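Local coordinates for protein dihydropyrimidinase (Brevibacillus agri, PDB 3SFW) that binds two zinc ions and, as a dihydropyrimidinase of the amidohydrolase family, probably catalyses the hydrolytic opening of dihydropyrimidine rings, at residues H183-D188 / S288-E293; E215-A220 / V240-A245; K284-P289 / T333-G338; I206-T211 / T273-P278; L124-A129 / D163-K168. All coordinates share one frame; numbering follows the deposited sequence.

Contact 1: residues H183-D188 / S288-E293. With ZN (zinc ion), chain D.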
# COMPACT_ATOMS: atom_id res chain seq x y z
N HIS A 183 2.47 13.07 20.40
CA HIS A 183 2.50 11.75 21.04
C HIS A 183 1.28 11.00 20.51
O HIS A 183 0.14 11.32 20.88
CB HIS A 183 2.39 11.88 22.60
CG HIS A 183 2.30 10.55 23.30
ND1 HIS A 183 3.25 10.09 24.20
CD2 HIS A 183 1.37 9.56 23.19
CE1 HIS A 183 2.89 8.89 24.63
NE2 HIS A 183 1.76 8.54 24.02
N ALA A 184 1.51 10.02 19.62
CA ALA A 184 0.39 9.44 18.84
C ALA A 184 0.04 8.05 19.38
O ALA A 184 0.48 7.03 18.83
CB ALA A 184 0.75 9.36 17.32
N GLU A 185 -0.83 8.00 20.38
CA GLU A 185 -1.58 6.75 20.70
C GLU A 185 -3.02 7.19 20.90
O GLU A 185 -3.26 8.28 21.48
CB GLU A 185 -1.12 6.11 22.01
CG GLU A 185 0.37 5.66 22.05
CD GLU A 185 0.74 5.19 23.43
OE1 GLU A 185 0.89 6.06 24.35
OE2 GLU A 185 0.77 3.94 23.62
N ASN A 186 -3.96 6.29 20.59
CA ASN A 186 -5.37 6.68 20.82
C ASN A 186 -5.69 6.62 22.31
O ASN A 186 -5.81 5.54 22.91
CB ASN A 186 -6.33 5.82 19.99
CG ASN A 186 -7.74 6.33 20.07
OD1 ASN A 186 -8.32 6.39 21.16
ND2 ASN A 186 -8.30 6.70 18.94
N GLY A 187 -5.79 7.79 22.94
CA GLY A 187 -6.00 7.80 24.40
C GLY A 187 -7.32 7.19 24.85
O GLY A 187 -7.44 6.81 26.02
N ASP A 188 -8.34 7.23 24.01
CA ASP A 188 -9.65 6.66 24.43
C ASP A 188 -9.64 5.15 24.42
O ASP A 188 -10.18 4.49 25.33
CB ASP A 188 -10.77 7.19 23.57
CG ASP A 188 -11.05 8.68 23.83
OD1 ASP A 188 -11.19 9.06 25.02
OD2 ASP A 188 -11.10 9.45 22.88
N SER A 288 5.76 4.96 27.59
CA SER A 288 4.71 4.87 26.57
C SER A 288 5.18 5.61 25.34
O SER A 288 5.86 6.60 25.49
CB SER A 288 3.42 5.53 27.06
OG SER A 288 2.94 4.85 28.23
N PRO A 289 4.88 5.11 24.13
CA PRO A 289 4.29 3.81 23.83
C PRO A 289 5.10 2.70 24.42
O PRO A 289 6.28 2.87 24.72
CB PRO A 289 4.34 3.73 22.30
CG PRO A 289 5.41 4.72 21.90
CD PRO A 289 5.29 5.83 22.90
N PRO A 290 4.45 1.55 24.66
CA PRO A 290 5.18 0.50 25.37
C PRO A 290 6.23 -0.15 24.47
O PRO A 290 6.13 -0.11 23.24
CB PRO A 290 4.07 -0.51 25.71
CG PRO A 290 3.04 -0.34 24.58
CD PRO A 290 3.10 1.17 24.23
N LEU A 291 7.14 -0.90 25.07
CA LEU A 291 8.03 -1.78 24.31
C LEU A 291 7.20 -2.77 23.48
O LEU A 291 6.07 -3.11 23.88
CB LEU A 291 8.95 -2.52 25.30
CG LEU A 291 9.98 -1.62 25.97
CD1 LEU A 291 10.88 -2.46 26.91
CD2 LEU A 291 10.85 -0.92 24.90
N ARG A 292 7.74 -3.17 22.33
CA ARG A 292 7.01 -3.88 21.27
C ARG A 292 7.64 -5.26 21.05
O ARG A 292 8.78 -5.54 21.46
CB ARG A 292 7.11 -3.10 19.94
CG ARG A 292 6.60 -1.65 20.05
CD ARG A 292 5.10 -1.67 20.57
NE ARG A 292 4.42 -0.37 20.33
CZ ARG A 292 3.17 -0.11 20.72
NH1 ARG A 292 2.44 -1.06 21.34
NH2 ARG A 292 2.62 1.07 20.44
N GLU A 293 6.92 -6.09 20.32
CA GLU A 293 7.49 -7.38 19.87
C GLU A 293 8.78 -7.08 19.12
O GLU A 293 8.85 -6.12 18.36
CB GLU A 293 6.50 -8.08 18.95
CG GLU A 293 5.29 -8.62 19.71
CD GLU A 293 4.18 -9.20 18.80
OE1 GLU A 293 4.10 -8.89 17.58
OE2 GLU A 293 3.23 -9.75 19.37
ZN ZN D . 5.27 10.73 24.77
O HOH W 1 0.28 2.18 21.58
O HOH W 2 5.46 9.10 26.29
O HOH W 3 4.78 11.52 26.66

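Contact 2: residues E215-A220 / V240-A245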
# COMPACT_ATOMS: atom_id res chain seq x y z
N GLU A 215 -1.67 -1.14 17.16
CA GLU A 215 -2.72 -0.60 16.32
C GLU A 215 -3.22 0.76 16.83
O GLU A 215 -3.65 1.56 16.02
CB GLU A 215 -3.87 -1.60 16.21
CG GLU A 215 -3.47 -2.89 15.43
CD GLU A 215 -2.70 -4.00 16.23
OE1 GLU A 215 -2.48 -3.92 17.47
OE2 GLU A 215 -2.29 -4.98 15.57
N ALA A 216 -3.16 0.98 18.14
CA ALA A 216 -3.61 2.25 18.75
C ALA A 216 -2.63 3.40 18.42
O ALA A 216 -3.03 4.57 18.31
CB ALA A 216 -3.74 2.08 20.29
N GLU A 217 -1.34 3.05 18.37
CA GLU A 217 -0.31 4.00 17.97
C GLU A 217 -0.44 4.23 16.48
O GLU A 217 -0.39 5.37 16.00
CB GLU A 217 1.09 3.49 18.32
CG GLU A 217 2.17 4.40 17.74
CD GLU A 217 3.59 3.93 18.05
OE1 GLU A 217 3.83 3.23 19.06
OE2 GLU A 217 4.48 4.34 17.32
N GLY A 218 -0.64 3.16 15.72
CA GLY A 218 -0.84 3.34 14.27
C GLY A 218 -2.02 4.27 13.99
O GLY A 218 -1.96 5.14 13.09
N GLU A 219 -3.14 4.01 14.65
CA GLU A 219 -4.34 4.82 14.38
C GLU A 219 -4.11 6.32 14.65
O GLU A 219 -4.38 7.17 13.80
CB GLU A 219 -5.53 4.34 15.22
CG GLU A 219 -6.86 5.09 14.88
CD GLU A 219 -6.92 6.48 15.50
OE1 GLU A 219 -6.53 6.65 16.69
OE2 GLU A 219 -7.27 7.42 14.73
N ALA A 220 -3.52 6.62 15.79
CA ALA A 220 -3.33 8.04 16.14
C ALA A 220 -2.29 8.67 15.23
O ALA A 220 -2.36 9.86 14.90
CB ALA A 220 -2.92 8.17 17.62
N VAL A 240 8.29 7.06 17.52
CA VAL A 240 7.67 6.01 16.67
C VAL A 240 8.23 4.63 17.13
O VAL A 240 9.45 4.46 17.22
CB VAL A 240 8.00 6.27 15.16
CG1 VAL A 240 7.47 5.12 14.26
CG2 VAL A 240 7.39 7.60 14.72
N SER A 241 7.34 3.70 17.54
CA SER A 241 7.86 2.46 18.15
C SER A 241 7.59 1.23 17.33
O SER A 241 8.08 0.13 17.66
CB SER A 241 7.26 2.26 19.57
OG SER A 241 5.89 1.89 19.50
N CYS A 242 6.72 1.34 16.34
CA CYS A 242 6.20 0.13 15.70
C CYS A 242 6.01 0.25 14.21
O CYS A 242 5.92 1.36 13.65
CB CYS A 242 4.89 -0.33 16.33
SG CYS A 242 3.49 0.80 16.10
N ALA A 243 6.03 -0.91 13.56
CA ALA A 243 5.92 -0.97 12.10
C ALA A 243 4.62 -0.36 11.59
O ALA A 243 4.63 0.32 10.56
CB ALA A 243 6.06 -2.46 11.60
N ASP A 244 3.53 -0.50 12.35
CA ASP A 244 2.25 0.07 11.93
C ASP A 244 2.42 1.59 11.70
O ASP A 244 1.98 2.12 10.68
CB ASP A 244 1.22 -0.18 13.04
CG ASP A 244 -0.20 0.15 12.62
OD1 ASP A 244 -1.11 -0.57 13.09
OD2 ASP A 244 -0.46 1.14 11.88
N ALA A 245 3.09 2.25 12.64
CA ALA A 245 3.31 3.69 12.53
C ALA A 245 4.32 4.03 11.43
O ALA A 245 4.11 5.00 10.66
CB ALA A 245 3.74 4.27 13.85
O HOH W 4 -3.55 0.98 13.21

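Contact 3: residues K284-P289 / T333-G338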
# COMPACT_ATOMS: atom_id res chain seq x y z
N LYS A 284 10.56 -1.13 35.74
CA LYS A 284 11.71 -0.36 35.19
C LYS A 284 11.53 -0.01 33.70
O LYS A 284 12.14 0.96 33.21
CB LYS A 284 12.98 -1.17 35.34
CG LYS A 284 13.46 -1.27 36.79
CD LYS A 284 14.72 -2.15 36.88
CE LYS A 284 15.36 -2.06 38.25
NZ LYS A 284 16.56 -2.97 38.39
N TYR A 285 10.75 -0.83 32.99
CA TYR A 285 10.61 -0.69 31.52
C TYR A 285 9.26 -0.12 31.13
O TYR A 285 8.88 -0.19 29.95
CB TYR A 285 10.82 -2.06 30.83
CG TYR A 285 12.21 -2.57 31.08
CD1 TYR A 285 13.26 -2.18 30.24
CD2 TYR A 285 12.52 -3.31 32.25
CE1 TYR A 285 14.58 -2.55 30.51
CE2 TYR A 285 13.84 -3.71 32.51
CZ TYR A 285 14.87 -3.31 31.63
OH TYR A 285 16.20 -3.63 31.87
N VAL A 286 8.53 0.43 32.10
CA VAL A 286 7.20 1.00 31.82
C VAL A 286 7.37 2.48 31.37
O VAL A 286 7.93 3.28 32.08
CB VAL A 286 6.31 0.94 33.10
CG1 VAL A 286 5.07 1.89 32.97
CG2 VAL A 286 5.86 -0.51 33.31
N TRP A 287 7.05 2.71 30.11
CA TRP A 287 7.05 4.04 29.45
C TRP A 287 6.16 3.86 28.24
O TRP A 287 5.74 2.72 27.94
CB TRP A 287 8.47 4.46 28.99
CG TRP A 287 9.25 3.37 28.29
CD1 TRP A 287 9.00 2.84 27.07
CD2 TRP A 287 10.48 2.78 28.76
NE1 TRP A 287 10.01 1.91 26.74
CE2 TRP A 287 10.92 1.87 27.77
CE3 TRP A 287 11.23 2.90 29.96
CZ2 TRP A 287 12.07 1.07 27.94
CZ3 TRP A 287 12.41 2.18 30.09
CH2 TRP A 287 12.85 1.31 29.07
N SER A 288 5.76 4.96 27.59
CA SER A 288 4.71 4.87 26.57
C SER A 288 5.18 5.61 25.34
O SER A 288 5.86 6.60 25.49
CB SER A 288 3.42 5.53 27.06
OG SER A 288 2.94 4.85 28.23
N PRO A 289 4.88 5.11 24.13
CA PRO A 289 4.29 3.81 23.83
C PRO A 289 5.10 2.70 24.42
O PRO A 289 6.28 2.87 24.72
CB PRO A 289 4.34 3.73 22.30
CG PRO A 289 5.41 4.72 21.90
CD PRO A 289 5.29 5.83 22.90
N THR A 333 -1.24 1.06 36.25
CA THR A 333 -1.65 2.40 35.79
C THR A 333 -1.06 3.51 36.65
O THR A 333 -1.04 4.68 36.24
CB THR A 333 -3.20 2.59 35.69
OG1 THR A 333 -3.77 2.72 37.00
CG2 THR A 333 -3.91 1.50 34.84
N LYS A 334 -0.57 3.17 37.83
CA LYS A 334 0.05 4.16 38.71
C LYS A 334 1.56 4.13 38.70
O LYS A 334 2.20 4.83 39.49
CB LYS A 334 -0.47 4.03 40.14
CG LYS A 334 -1.99 4.33 40.20
CD LYS A 334 -2.49 4.36 41.65
CE LYS A 334 -3.98 4.74 41.65
NZ LYS A 334 -4.64 4.13 42.84
N ILE A 335 2.15 3.32 37.83
CA ILE A 335 3.63 3.33 37.70
C ILE A 335 3.95 4.60 36.86
O ILE A 335 3.37 4.76 35.81
CB ILE A 335 4.18 2.10 36.90
CG1 ILE A 335 3.81 0.74 37.55
CG2 ILE A 335 5.67 2.22 36.77
CD1 ILE A 335 4.13 -0.48 36.65
N PRO A 336 4.73 5.54 37.43
CA PRO A 336 5.05 6.73 36.64
C PRO A 336 5.77 6.30 35.35
O PRO A 336 6.65 5.44 35.38
CB PRO A 336 5.96 7.55 37.57
CG PRO A 336 6.45 6.54 38.66
CD PRO A 336 5.29 5.61 38.80
N ASN A 337 5.27 6.77 34.22
CA ASN A 337 5.75 6.27 32.90
C ASN A 337 7.01 7.04 32.48
O ASN A 337 7.03 8.27 32.49
CB ASN A 337 4.71 6.54 31.79
CG ASN A 337 3.49 5.65 31.83
OD1 ASN A 337 2.74 5.65 30.87
ND2 ASN A 337 3.22 4.96 32.95
N GLY A 338 8.06 6.32 32.10
CA GLY A 338 9.30 6.98 31.61
C GLY A 338 10.54 6.18 31.90
O GLY A 338 10.63 5.48 32.93

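Contact 4: residues I206-T211 / T273-P278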
# COMPACT_ATOMS: atom_id res chain seq x y z
N ILE A 206 3.44 -5.96 32.95
CA ILE A 206 3.25 -6.37 31.55
C ILE A 206 1.93 -5.85 30.96
O ILE A 206 1.87 -5.56 29.77
CB ILE A 206 3.35 -7.93 31.38
CG1 ILE A 206 3.28 -8.34 29.91
CG2 ILE A 206 2.26 -8.64 32.19
CD1 ILE A 206 4.41 -7.78 29.06
N TYR A 207 0.91 -5.63 31.78
CA TYR A 207 -0.37 -5.14 31.22
C TYR A 207 -0.27 -3.67 30.79
O TYR A 207 -1.12 -3.22 30.03
CB TYR A 207 -1.56 -5.34 32.17
CG TYR A 207 -1.82 -6.82 32.36
CD1 TYR A 207 -1.16 -7.51 33.37
CD2 TYR A 207 -2.48 -7.55 31.38
CE1 TYR A 207 -1.28 -8.88 33.51
CE2 TYR A 207 -2.60 -8.96 31.49
CZ TYR A 207 -1.97 -9.61 32.56
OH TYR A 207 -2.04 -10.99 32.70
N HIS A 208 0.81 -3.00 31.17
CA HIS A 208 1.07 -1.66 30.60
C HIS A 208 1.24 -1.76 29.08
O HIS A 208 0.78 -0.88 28.32
CB HIS A 208 2.30 -0.97 31.25
CG HIS A 208 2.64 0.31 30.59
ND1 HIS A 208 1.95 1.48 30.82
CD2 HIS A 208 3.54 0.60 29.61
CE1 HIS A 208 2.43 2.44 30.05
NE2 HIS A 208 3.42 1.94 29.33
N ALA A 209 1.86 -2.84 28.60
CA ALA A 209 2.00 -3.00 27.17
C ALA A 209 0.71 -3.50 26.55
O ALA A 209 0.30 -3.04 25.49
CB ALA A 209 3.16 -3.91 26.84
N TYR A 210 0.12 -4.54 27.15
CA TYR A 210 -1.04 -5.16 26.56
C TYR A 210 -2.21 -4.23 26.37
O TYR A 210 -3.05 -4.47 25.50
CB TYR A 210 -1.48 -6.37 27.36
CG TYR A 210 -0.47 -7.50 27.40
CD1 TYR A 210 -0.54 -8.48 28.40
CD2 TYR A 210 0.52 -7.62 26.42
CE1 TYR A 210 0.36 -9.56 28.42
CE2 TYR A 210 1.45 -8.68 26.46
CZ TYR A 210 1.32 -9.67 27.44
OH TYR A 210 2.25 -10.71 27.50
N THR A 211 -2.28 -3.17 27.18
CA THR A 211 -3.40 -2.25 27.13
C THR A 211 -3.12 -1.05 26.17
O THR A 211 -3.95 -0.14 26.04
CB THR A 211 -3.71 -1.65 28.54
OG1 THR A 211 -2.51 -1.10 29.12
CG2 THR A 211 -4.26 -2.76 29.51
N THR A 273 9.23 -8.19 26.00
CA THR A 273 9.55 -9.18 27.04
C THR A 273 10.21 -8.60 28.32
O THR A 273 10.17 -9.22 29.39
CB THR A 273 10.40 -10.40 26.53
OG1 THR A 273 11.67 -9.96 26.06
CG2 THR A 273 9.64 -11.18 25.44
N ALA A 274 10.83 -7.42 28.22
CA ALA A 274 11.49 -6.83 29.40
C ALA A 274 10.44 -6.54 30.50
O ALA A 274 10.78 -6.44 31.68
CB ALA A 274 12.24 -5.53 29.03
N LEU A 275 9.19 -6.32 30.09
CA LEU A 275 8.17 -5.93 31.05
C LEU A 275 7.73 -7.13 31.88
O LEU A 275 6.94 -6.96 32.82
CB LEU A 275 6.94 -5.32 30.36
CG LEU A 275 7.24 -3.83 30.11
CD1 LEU A 275 7.59 -3.66 28.65
CD2 LEU A 275 6.10 -2.93 30.49
N GLU A 276 8.13 -8.32 31.42
CA GLU A 276 7.73 -9.56 32.12
C GLU A 276 8.68 -9.90 33.25
O GLU A 276 8.45 -10.89 33.98
CB GLU A 276 7.69 -10.76 31.15
CG GLU A 276 6.70 -10.67 30.02
CD GLU A 276 7.03 -11.72 28.92
OE1 GLU A 276 7.72 -12.72 29.23
OE2 GLU A 276 6.63 -11.55 27.77
N LYS A 277 9.75 -9.12 33.41
CA LYS A 277 10.75 -9.46 34.44
C LYS A 277 10.07 -9.50 35.79
O LYS A 277 9.31 -8.60 36.14
CB LYS A 277 11.94 -8.51 34.47
CG LYS A 277 12.84 -8.53 33.24
CD LYS A 277 13.78 -7.32 33.30
CE LYS A 277 14.66 -7.21 32.04
NZ LYS A 277 15.67 -8.33 31.96
N PRO A 278 10.33 -10.57 36.57
CA PRO A 278 9.58 -10.78 37.82
C PRO A 278 10.00 -9.85 38.99
O PRO A 278 10.95 -9.03 38.86
CB PRO A 278 9.90 -12.26 38.15
CG PRO A 278 11.32 -12.44 37.65
CD PRO A 278 11.43 -11.53 36.40
O HOH W 5 5.05 -7.92 34.50
O HOH W 6 4.77 -10.41 26.25

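Contact 5: residues L124-A129 / D163-K168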
# COMPACT_ATOMS: atom_id res chain seq x y z
N LEU A 124 6.69 23.55 23.39
CA LEU A 124 5.53 23.95 24.25
C LEU A 124 4.34 23.03 24.04
O LEU A 124 3.87 22.87 22.90
CB LEU A 124 5.11 25.39 23.90
CG LEU A 124 3.97 25.92 24.78
CD1 LEU A 124 4.47 26.08 26.22
CD2 LEU A 124 3.57 27.29 24.21
N MET A 125 3.86 22.42 25.12
CA MET A 125 2.61 21.62 25.10
C MET A 125 1.39 22.50 24.84
O MET A 125 1.26 23.57 25.44
CB MET A 125 2.45 20.92 26.43
CG MET A 125 1.05 20.27 26.59
SD MET A 125 1.08 19.55 28.29
CE MET A 125 -0.71 19.32 28.47
N VAL A 126 0.52 22.09 23.93
CA VAL A 126 -0.80 22.77 23.75
C VAL A 126 -1.89 21.80 24.24
O VAL A 126 -1.93 20.65 23.78
CB VAL A 126 -1.04 23.18 22.27
CG1 VAL A 126 -2.39 23.87 22.08
CG2 VAL A 126 0.09 24.11 21.82
N SER A 127 -2.64 22.22 25.27
CA SER A 127 -3.73 21.37 25.86
C SER A 127 -5.04 21.71 25.20
O SER A 127 -5.95 20.91 25.21
CB SER A 127 -3.90 21.59 27.39
OG SER A 127 -3.09 22.66 27.91
N ASP A 128 -5.18 22.96 24.75
CA ASP A 128 -6.36 23.33 24.02
C ASP A 128 -6.22 24.64 23.26
O ASP A 128 -5.37 25.47 23.57
CB ASP A 128 -7.60 23.32 24.91
CG ASP A 128 -7.86 24.63 25.55
OD1 ASP A 128 -8.87 25.29 25.21
OD2 ASP A 128 -7.03 25.02 26.38
N ALA A 129 -6.89 24.70 22.13
CA ALA A 129 -6.56 25.75 21.16
C ALA A 129 -7.68 26.82 21.12
O ALA A 129 -8.17 27.20 20.04
CB ALA A 129 -6.34 25.12 19.77
N ASP A 163 -9.19 16.21 18.66
CA ASP A 163 -9.01 16.53 17.26
C ASP A 163 -9.21 18.00 16.96
O ASP A 163 -8.54 18.54 16.08
CB ASP A 163 -9.93 15.68 16.37
CG ASP A 163 -9.50 14.21 16.32
OD1 ASP A 163 -8.37 13.88 16.80
OD2 ASP A 163 -10.29 13.41 15.78
N GLU A 164 -10.18 18.62 17.61
CA GLU A 164 -10.31 20.08 17.47
C GLU A 164 -9.02 20.83 17.87
O GLU A 164 -8.53 21.70 17.11
CB GLU A 164 -11.53 20.57 18.29
CG GLU A 164 -11.64 22.09 18.35
CD GLU A 164 -12.85 22.59 19.18
OE1 GLU A 164 -13.09 23.81 19.16
OE2 GLU A 164 -13.56 21.78 19.82
N THR A 165 -8.44 20.47 19.00
CA THR A 165 -7.20 21.10 19.42
C THR A 165 -6.07 20.84 18.43
O THR A 165 -5.31 21.75 18.06
CB THR A 165 -6.82 20.68 20.84
OG1 THR A 165 -7.77 21.25 21.74
CG2 THR A 165 -5.46 21.19 21.21
N LEU A 166 -5.94 19.59 18.00
CA LEU A 166 -4.81 19.24 17.14
C LEU A 166 -4.97 19.91 15.78
O LEU A 166 -4.02 20.49 15.25
CB LEU A 166 -4.67 17.70 17.01
CG LEU A 166 -3.66 17.22 15.94
CD1 LEU A 166 -2.25 17.79 16.27
CD2 LEU A 166 -3.64 15.68 15.90
N PHE A 167 -6.17 19.93 15.23
CA PHE A 167 -6.34 20.54 13.89
C PHE A 167 -6.12 22.07 13.91
O PHE A 167 -5.40 22.62 13.07
CB PHE A 167 -7.73 20.23 13.35
CG PHE A 167 -7.91 20.60 11.91
CD1 PHE A 167 -9.00 21.36 11.52
CD2 PHE A 167 -7.01 20.15 10.93
CE1 PHE A 167 -9.20 21.69 10.16
CE2 PHE A 167 -7.19 20.47 9.58
CZ PHE A 167 -8.32 21.21 9.19
N LYS A 168 -6.73 22.74 14.88
CA LYS A 168 -6.51 24.18 15.08
C LYS A 168 -5.03 24.51 15.30
O LYS A 168 -4.53 25.50 14.75
CB LYS A 168 -7.36 24.66 16.26
CG LYS A 168 -8.83 24.74 15.89
CD LYS A 168 -9.61 25.26 17.10
CE LYS A 168 -11.03 25.63 16.71
NZ LYS A 168 -11.72 26.28 17.89
O HOH W 7 -8.21 19.39 23.71
O HOH W 8 -10.24 28.54 18.95
O HOH W 9 -9.38 23.61 21.35

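Contact 1: residues H183-D188 / S288-E293
The carboxylate of Glu185 lies against the paired prolines of the loop 288-293. Its OE2 comes within 3.5 Å of Pro289 CA and also touches CD of Pro290, while OE1 faces the CB of Ser288. With CG beside the backbone N (chi1 -61°) and the chain extended beyond it, the glutamate reaches across to the prolines and also back to His183, two residues earlier. The ring NE2 of His183 donates to Glu185 OE1 over 2.6 Å, nearly straight at 165°. The acceptor lies close to the ring plane, and it is met on the anti side of the carboxylate, so the bond fixes the rotation of the imidazole. The opposite ring nitrogen, ND1, binds zinc at 2.2 Å. His183 follows directly on strand 180-182, and a metal-binding histidine at the end of a barrel strand is a hallmark of the amidohydrolase TIM barrel. The same ion is held by His239 and the carboxylated Lys150. CG of His183 stands anti to the backbone N (chi1 175°), which carries CE1 to 3.8 Å from the carbonyl O of Ser288. That carbonyl accepts from a zinc-bound water at 2.7 Å, so the loop is tied to the metal through solvent. A cis peptide bond joins Ser288 to Pro289, a linkage proline tolerates far better than other residues. Farther along, Arg292 carries its guanidinium over CD of Pro290. A water 2.7 Å from Glu185 OE2 accepts from Arg292 NH2, which also pairs with Glu217, while Glu185 OE1 has a salt bridge to Arg212.

Contact 2: residues E215-A220 / V240-A245
Gly218 of the helical segment 215-220 comes closest to Ala245, CA to CA 4.5 Å, where the segment 240-245 leaves its loop and enters a helix with Cys242 at the N-cap. Glycine suits this spot: a CB on it would point straight into Asp244, whose OD2 already sits 3.3 Å from Gly218 CA. That OD2 is paired with Arg248, and OD1 is joined to the carbonyl O of Glu215 by a water. Glu217 supplies the polar grip. CG anti to the backbone N (chi1 172°) and an extended chain send its carboxylate across to the loop, where both oxygens engage Ser241. The backbone N of Ser241 donates to OE2, on its syn lone pair, at 2.9 Å and 173°, and the hydroxyl OG donates to OE1 in a very short bond of 2.5 Å. Two bonds thus hold the carboxylate against turning, and OE1 is further paired with Arg292. Cys242 SG packs against the Glu217 CD at 3.7 Å, and the CB of Ala245 fills in beside OE2. With only an alanine in place of Glu217, the amide and hydroxyl of Ser241 would probably be left without these acceptors, and Arg292 without this opposite charge. The contact joins helix 214-230 to the start of helix 243-254, the elements flanking barrel strand 234-237; helix 295-305 packs on Val240, Cys242 and Ala243, and Leu230 of the second subunit on Glu215.

Contact 3: residues K284-P289 / T333-G338
Val286 lays its branched side chain across that of Ile335, the two crossing at about a right angle. Its CG2 meets the Ile335 CD1 at 3.8 Å, while CB and CG1 rest against the CG2 branch of the isoleucine. Beta-branched residues suit this place, because each presents two carbon arms to its partner. CG1 of Val286 also touches the amide ND2 of Asn337 at 3.6 Å. The amide works in two directions: ND2 donates weakly to the carbonyl of Ile335, two residues back, and OD1 accepts from Ser288 OG at 2.8 Å. The hydroxyl approaches that oxygen from above the carbonyl plane, 40° out of it. Replacing Asn337 by a leucine would probably cost the Ser288 hydroxyl its acceptor and set it free to turn. The backbones are joined by one bond, Gly338 N to Val286 O, 3.0 Å long and almost straight at 175°, in the carbonyl plane on a lone pair. Gly338 adopts angles at which a side chain would be jammed against the preceding carbonyl O, so glycine is called for. Beside it runs the edge of the Trp287 ring, whose CE3 lies 3.9 Å from the glycine C. The carbonyl of Tyr285 sits over one face of this indole. Neither segment holds a strand or alpha helix: a 3-10 turn ends at Lys334 before the loop toward helix 345-354, and residues 284-289 precede helix 295-305. His208 of helix 206-210 packs on Val286, Ser288 and Asn337, and Lys325 of helix 321-325 takes the carbonyls of Pro336 and Gly338.

Contact 4: residues I206-T211 / T273-P278
Ile206 of the short helix 206-210 rests its CD1 on CB of Leu275 and on CG of Glu276, each 3.8 Å away. CG1 is anti to the backbone N (chi1 -175°), which lays the longer branch of the isoleucine alongside the stem of Glu276, the two pointing the same way. The Ile206 backbone N is linked by a water to the carbonyl O of Leu275, the water accepting from the nitrogen at 3.0 Å and donating to the oxygen. Farther on, His208 turns its CB to CD2 of Leu275 at 4.3 Å; its polar end is occupied elsewhere, NE2 donating to the carbonyl of Trp287. Tyr210 meets the other segment through solvent: a water lies 2.8 Å from its OH and donates to OE2 of Glu276. Thr211 closes the helix, its hydroxyl and its amide both bonding to the carbonyl of Tyr207. Helix 206-210, between helices 187-199 and 214-230, thus packs on a 3-10 turn in the loop between helices 265-269 and 295-305. No direct hydrogen bond crosses between them. The chemistry implies a small apolar contact of Ile206 on Leu275 and the Glu276 stem, with water bridges beside it and at Tyr210.

Contact 5: residues L124-A129 / D163-K168
Thr165 and Lys168, about one turn apart on helix 163-176, carry the packing of that helix on the loop 124-129. Ahead of them, Asp163 looks elsewhere, to Arg223 and to Asn186 of the second subunit. Glu164 gives its OE1 to Lys168 NZ in a salt bridge of 3.1 Å, on the anti lone pair, and its OE2 to Lys156 of the second subunit. Thr165 then fits closely over the backbone of the loop. Its OG1 stands 3.4 Å from CA of Asp128, and CG2, the branch anti to the backbone N, lies against the same carbon and reaches on toward CG1 of Val126. OG1 makes no direct hydrogen bond across the interface. Instead, one water 2.9 Å from OG1 accepts from the amide N of Ala129, and a second lies between OG1 and the carbonyl O of Ser127. Threonine fits because it offers a methyl to the apolar side and a hydroxyl to these waters. Leu166 and Phe167 turn away from the loop and pack on helix 214-230. Lys168 sets its CB on CB of Ala129 at 3.7 Å, a closeness that the small alanine allows. From there the lysine chain runs extended, and a water accepts from NZ at 2.9 Å and donates to the Ala129 carbonyl. The loop follows barrel strand 119-124 and leads to helix 131-142, so the contact seats one outer helix of the TIM barrel on a strand-to-helix connection. Methyl packing and water bridges are what cross here, implying that the amide and carbonyl of Ala129 are met by water rather than by the helix.

Contacts 1, 2, 3 and 5 are buried; contact 4 is only partly so. Contacts 1 and 3 share Ser288 and Pro289, so the same loop faces the zinc site on one side and the 333-338 loop on the other. Arg292 of contact 1 joins contact 2 in a polar network: a salt bridge to Glu217 and a probable hydrogen bond to Ser241. His208 of contact 4 probably donates to the Trp287 carbonyl of contact 3. Carboxylates mark contacts 1 and 2, with metal in the first; contact 3 combines direct hydrogen bonds with Val-Ile packing, contacts 4 and 5 apolar packing with water bridges. Contact 5 touches none of the others, though its nearest atoms come to about 6 Å from contact 2; like contacts 1 and 2 it touches the second subunit.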